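Local atomic coordinates of iron Super-Oxide Dismutase (Plasmodium knowlesi, PDB entry 2AWP), a protein that probably uses an iron cation to dismutate superoxide radicals into hydrogen peroxide and molecular oxygen, protecting the cell from their toxicity. Residues Glu95-Asp100 and Asn132-Leu137. Numbering follows the deposited sequence.
Sequences EKIQED and NKLVIL
Helix 92-101 of the C-terminal alpha/beta domain meets the start of strand 134-140, one of the two outer strands of the three-stranded sheet, with D100 and K96, one turn apart on the helix, reaching over to residues 132-134. D100 takes the backbone: its OD2 accepts the amide N-H of L134 at 2.8 Å (L134 N to D100 OD2), almost straight at 167°, although the N-H comes in tilted well out of the carboxylate plane. CG of D100 sits beside its own backbone N, which directs the carboxylate at the strand. K96 reaches the residues leading into the strand. K96 NZ donates to N132 O at 2.8 Å, nearly in line with the carbonyl, and a water at 3.0 Å from K96 NZ leads on, by a weak bond, to N132 OD1. K96 NZ also lies 3.6 Å from D100 OD2, a long salt bridge within the helix.

In iron/manganese superoxide dismutases this domain pairs a small antiparallel sheet with helices, and the crossing here is steep, helix and strand segments running at 79°. L134 points from the strand toward the helix. K96 first extends CG opposite its backbone N (chi1 -168°) and then bends at chi2, bringing CB and CG obliquely across the L134 CD1 methyl; K96 CG to L134 CD1 is a tight 3.4 Å. The same methyl touches I97 CG1, while I93 and F101 of this helix also pack on L134, and L192 of helix 185-196 on K96.

At the solvent side K133 turns its chain across D100, and one water bridges K133 NZ and D100 OD1, accepting from the lysine and donating to the carboxylate at 2.7 Å (water O to D100 OD1). Another water donates to the carbonyl oxygens of both D100 and L134, a link between the two main chains besides the side-chain hydrogen bond from L134 N to D100 OD2.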
ATOM      1  N   GLU A  95       4.383   5.334  32.990  1.00 13.70           N
ATOM      2  CA  GLU A  95       3.295   5.644  33.915  1.00 15.20           C
ATOM      3  C   GLU A  95       2.035   6.069  33.157  1.00 13.40           C
ATOM      4  O   GLU A  95       0.945   5.663  33.508  1.00 13.95           O
ATOM      5  CB  GLU A  95       3.740   6.685  34.944  1.00 16.35           C
ATOM      6  CG  GLU A  95       4.926   6.234  35.823  1.00 23.89           C
ATOM      7  CD  GLU A  95       5.802   7.410  36.293  1.00 31.55           C
ATOM      8  OE1 GLU A  95       5.257   8.349  36.932  1.00 36.09           O
ATOM      9  OE2 GLU A  95       7.032   7.409  36.012  1.00 36.42           O
ATOM     10  N   LYS A  96       2.197   6.840  32.084  1.00 13.58           N
ATOM     11  CA  LYS A  96       1.091   7.276  31.225  1.00 12.14           C
ATOM     12  C   LYS A  96       0.396   6.092  30.543  1.00 12.23           C
ATOM     13  O   LYS A  96      -0.849   6.058  30.437  1.00 11.20           O
ATOM     14  CB  LYS A  96       1.585   8.280  30.157  1.00 12.97           C
ATOM     15  CG  LYS A  96       0.460   9.003  29.396  1.00 11.25           C
ATOM     16  CD  LYS A  96      -0.203  10.082  30.213  1.00 12.52           C
ATOM     17  CE  LYS A  96      -1.364  10.695  29.442  1.00 15.44           C
ATOM     18  NZ  LYS A  96      -2.260  11.473  30.314  1.00 15.83           N
ATOM     19  N   ILE A  97       1.189   5.132  30.068  1.00 11.01           N
ATOM     20  CA  ILE A  97       0.628   3.906  29.508  1.00 10.97           C
ATOM     21  C   ILE A  97      -0.150   3.090  30.563  1.00 11.20           C
ATOM     22  O   ILE A  97      -1.254   2.560  30.303  1.00 10.88           O
ATOM     23  CB  ILE A  97       1.749   3.020  28.812  1.00 11.42           C
ATOM     24  CG1 ILE A  97       2.121   3.649  27.451  1.00 10.16           C
ATOM     25  CG2 ILE A  97       1.253   1.587  28.653  1.00  9.12           C
ATOM     26  CD1 ILE A  97       3.401   3.115  26.762  1.00 10.94           C
ATOM     27  N   GLN A  98       0.433   2.966  31.752  1.00 12.00           N
ATOM     28  CA  GLN A  98      -0.297   2.334  32.872  1.00 12.63           C
ATOM     29  C   GLN A  98      -1.668   3.002  33.060  1.00 11.56           C
ATOM     30  O   GLN A  98      -2.679   2.324  33.192  1.00 11.42           O
ATOM     31  CB  GLN A  98       0.516   2.391  34.185  1.00 12.48           C
ATOM     32  CG  GLN A  98       1.767   1.518  34.182  1.00 12.92           C
ATOM     33  CD  GLN A  98       2.790   1.927  35.226  1.00 13.19           C
ATOM     34  OE1 GLN A  98       2.616   2.937  35.930  1.00 14.77           O
ATOM     35  NE2 GLN A  98       3.874   1.142  35.335  1.00 10.79           N
ATOM     36  N   GLU A  99      -1.700   4.334  33.077  1.00 12.50           N
ATOM     37  CA  GLU A  99      -2.928   5.061  33.357  1.00 12.51           C
ATOM     38  C   GLU A  99      -3.978   4.850  32.287  1.00 13.13           C
ATOM     39  O   GLU A  99      -5.170   4.655  32.581  1.00 12.86           O
ATOM     40  CB  GLU A  99      -2.633   6.559  33.486  1.00 13.41           C
ATOM     41  CG  GLU A  99      -1.875   6.916  34.729  1.00 15.91           C
ATOM     42  CD  GLU A  99      -1.440   8.375  34.743  1.00 21.19           C
ATOM     43  OE1 GLU A  99      -1.993   9.163  33.941  1.00 24.23           O
ATOM     44  OE2 GLU A  99      -0.544   8.728  35.544  1.00 22.41           O
ATOM     45  N   ASP A 100      -3.533   4.883  31.026  1.00 12.82           N
ATOM     46  CA  ASP A 100      -4.459   4.958  29.913  1.00 12.12           C
ATOM     47  C   ASP A 100      -4.760   3.591  29.286  1.00 11.59           C
ATOM     48  O   ASP A 100      -5.779   3.437  28.622  1.00 11.43           O
ATOM     49  CB  ASP A 100      -3.952   6.005  28.880  1.00 12.28           C
ATOM     50  CG  ASP A 100      -3.904   7.419  29.461  1.00 12.44           C
ATOM     51  OD1 ASP A 100      -4.476   7.654  30.560  1.00 10.45           O
ATOM     52  OD2 ASP A 100      -3.270   8.298  28.849  1.00  9.98           O
ATOM     53  N   ASN A 132      -5.975  14.801  26.434  1.00 10.80           N
ATOM     54  CA  ASN A 132      -4.789  14.497  27.262  1.00 12.51           C
ATOM     55  C   ASN A 132      -4.663  12.996  27.569  1.00 11.60           C
ATOM     56  O   ASN A 132      -4.053  12.641  28.554  1.00 10.92           O
ATOM     57  CB  ASN A 132      -4.844  15.297  28.597  1.00 12.97           C
ATOM     58  CG  ASN A 132      -3.458  15.682  29.128  1.00 19.84           C
ATOM     59  OD1 ASN A 132      -3.107  15.395  30.295  1.00 22.66           O
ATOM     60  ND2 ASN A 132      -2.666  16.343  28.281  1.00 20.63           N
ATOM     61  N   LYS A 133      -5.301  12.132  26.769  1.00 11.11           N
ATOM     62  CA  LYS A 133      -5.214  10.675  26.974  1.00 10.25           C
ATOM     63  C   LYS A 133      -4.451  10.008  25.838  1.00 10.13           C
ATOM     64  O   LYS A 133      -4.702  10.314  24.661  1.00  9.17           O
ATOM     65  CB  LYS A 133      -6.599  10.018  27.030  1.00 10.77           C
ATOM     66  CG  LYS A 133      -7.554  10.515  28.123  1.00 13.07           C
ATOM     67  CD  LYS A 133      -6.975  10.433  29.500  1.00 14.23           C
ATOM     68  CE  LYS A 133      -8.114  10.436  30.544  1.00 18.08           C
ATOM     69  NZ  LYS A 133      -7.545  10.479  31.897  1.00 20.26           N
ATOM     70  N   LEU A 134      -3.590   9.043  26.176  1.00 10.22           N
ATOM     71  CA  LEU A 134      -2.952   8.202  25.141  1.00 10.81           C
ATOM     72  C   LEU A 134      -3.967   7.284  24.486  1.00 10.38           C
ATOM     73  O   LEU A 134      -4.700   6.567  25.148  1.00 10.39           O
ATOM     74  CB  LEU A 134      -1.806   7.339  25.702  1.00  9.75           C
ATOM     75  CG  LEU A 134      -0.530   8.039  26.177  1.00 11.69           C
ATOM     76  CD1 LEU A 134       0.500   6.993  26.667  1.00 10.93           C
ATOM     77  CD2 LEU A 134       0.064   8.932  25.108  1.00  8.15           C
ATOM     78  N   VAL A 135      -3.985   7.292  23.161  1.00 10.87           N
ATOM     79  CA  VAL A 135      -4.793   6.347  22.434  1.00  9.41           C
ATOM     80  C   VAL A 135      -3.996   5.800  21.233  1.00 10.29           C
ATOM     81  O   VAL A 135      -2.950   6.352  20.851  1.00 10.45           O
ATOM     82  CB  VAL A 135      -6.134   6.982  21.982  1.00  9.95           C
ATOM     83  CG1 VAL A 135      -6.981   7.478  23.227  1.00  7.66           C
ATOM     84  CG2 VAL A 135      -5.909   8.100  20.955  1.00  8.21           C
ATOM     85  N   ILE A 136      -4.518   4.743  20.631  1.00 10.22           N
ATOM     86  CA  ILE A 136      -3.965   4.180  19.414  1.00 10.71           C
ATOM     87  C   ILE A 136      -4.846   4.606  18.246  1.00 10.98           C
ATOM     88  O   ILE A 136      -6.062   4.496  18.319  1.00 11.02           O
ATOM     89  CB  ILE A 136      -3.925   2.624  19.461  1.00 10.42           C
ATOM     90  CG1 ILE A 136      -2.955   2.131  20.520  1.00 10.28           C
ATOM     91  CG2 ILE A 136      -3.543   2.053  18.104  1.00  9.25           C
ATOM     92  CD1 ILE A 136      -3.261   0.678  20.971  1.00  8.97           C
ATOM     93  N   LEU A 137      -4.215   5.093  17.183  1.00 10.12           N
ATOM     94  CA  LEU A 137      -4.911   5.498  15.971  1.00  9.83           C
ATOM     95  C   LEU A 137      -4.214   4.859  14.781  1.00  9.04           C
ATOM     96  O   LEU A 137      -3.051   4.485  14.867  1.00  8.85           O
ATOM     97  CB  LEU A 137      -4.858   7.036  15.792  1.00 10.15           C
ATOM     98  CG  LEU A 137      -5.573   7.942  16.819  1.00 11.11           C
ATOM     99  CD1 LEU A 137      -5.394   9.412  16.413  1.00 10.02           C
ATOM    100  CD2 LEU A 137      -7.070   7.594  16.969  1.00 10.03           C
TER
HETATM  101  O   HOH W   1      -0.809  13.455  32.077  1.00 21.30           O
HETATM  102  O   HOH W   2      -6.510   5.068  26.228  1.00 13.63           O
HETATM  103  O   HOH W   3      -6.832   7.646  31.811  1.00 19.82           O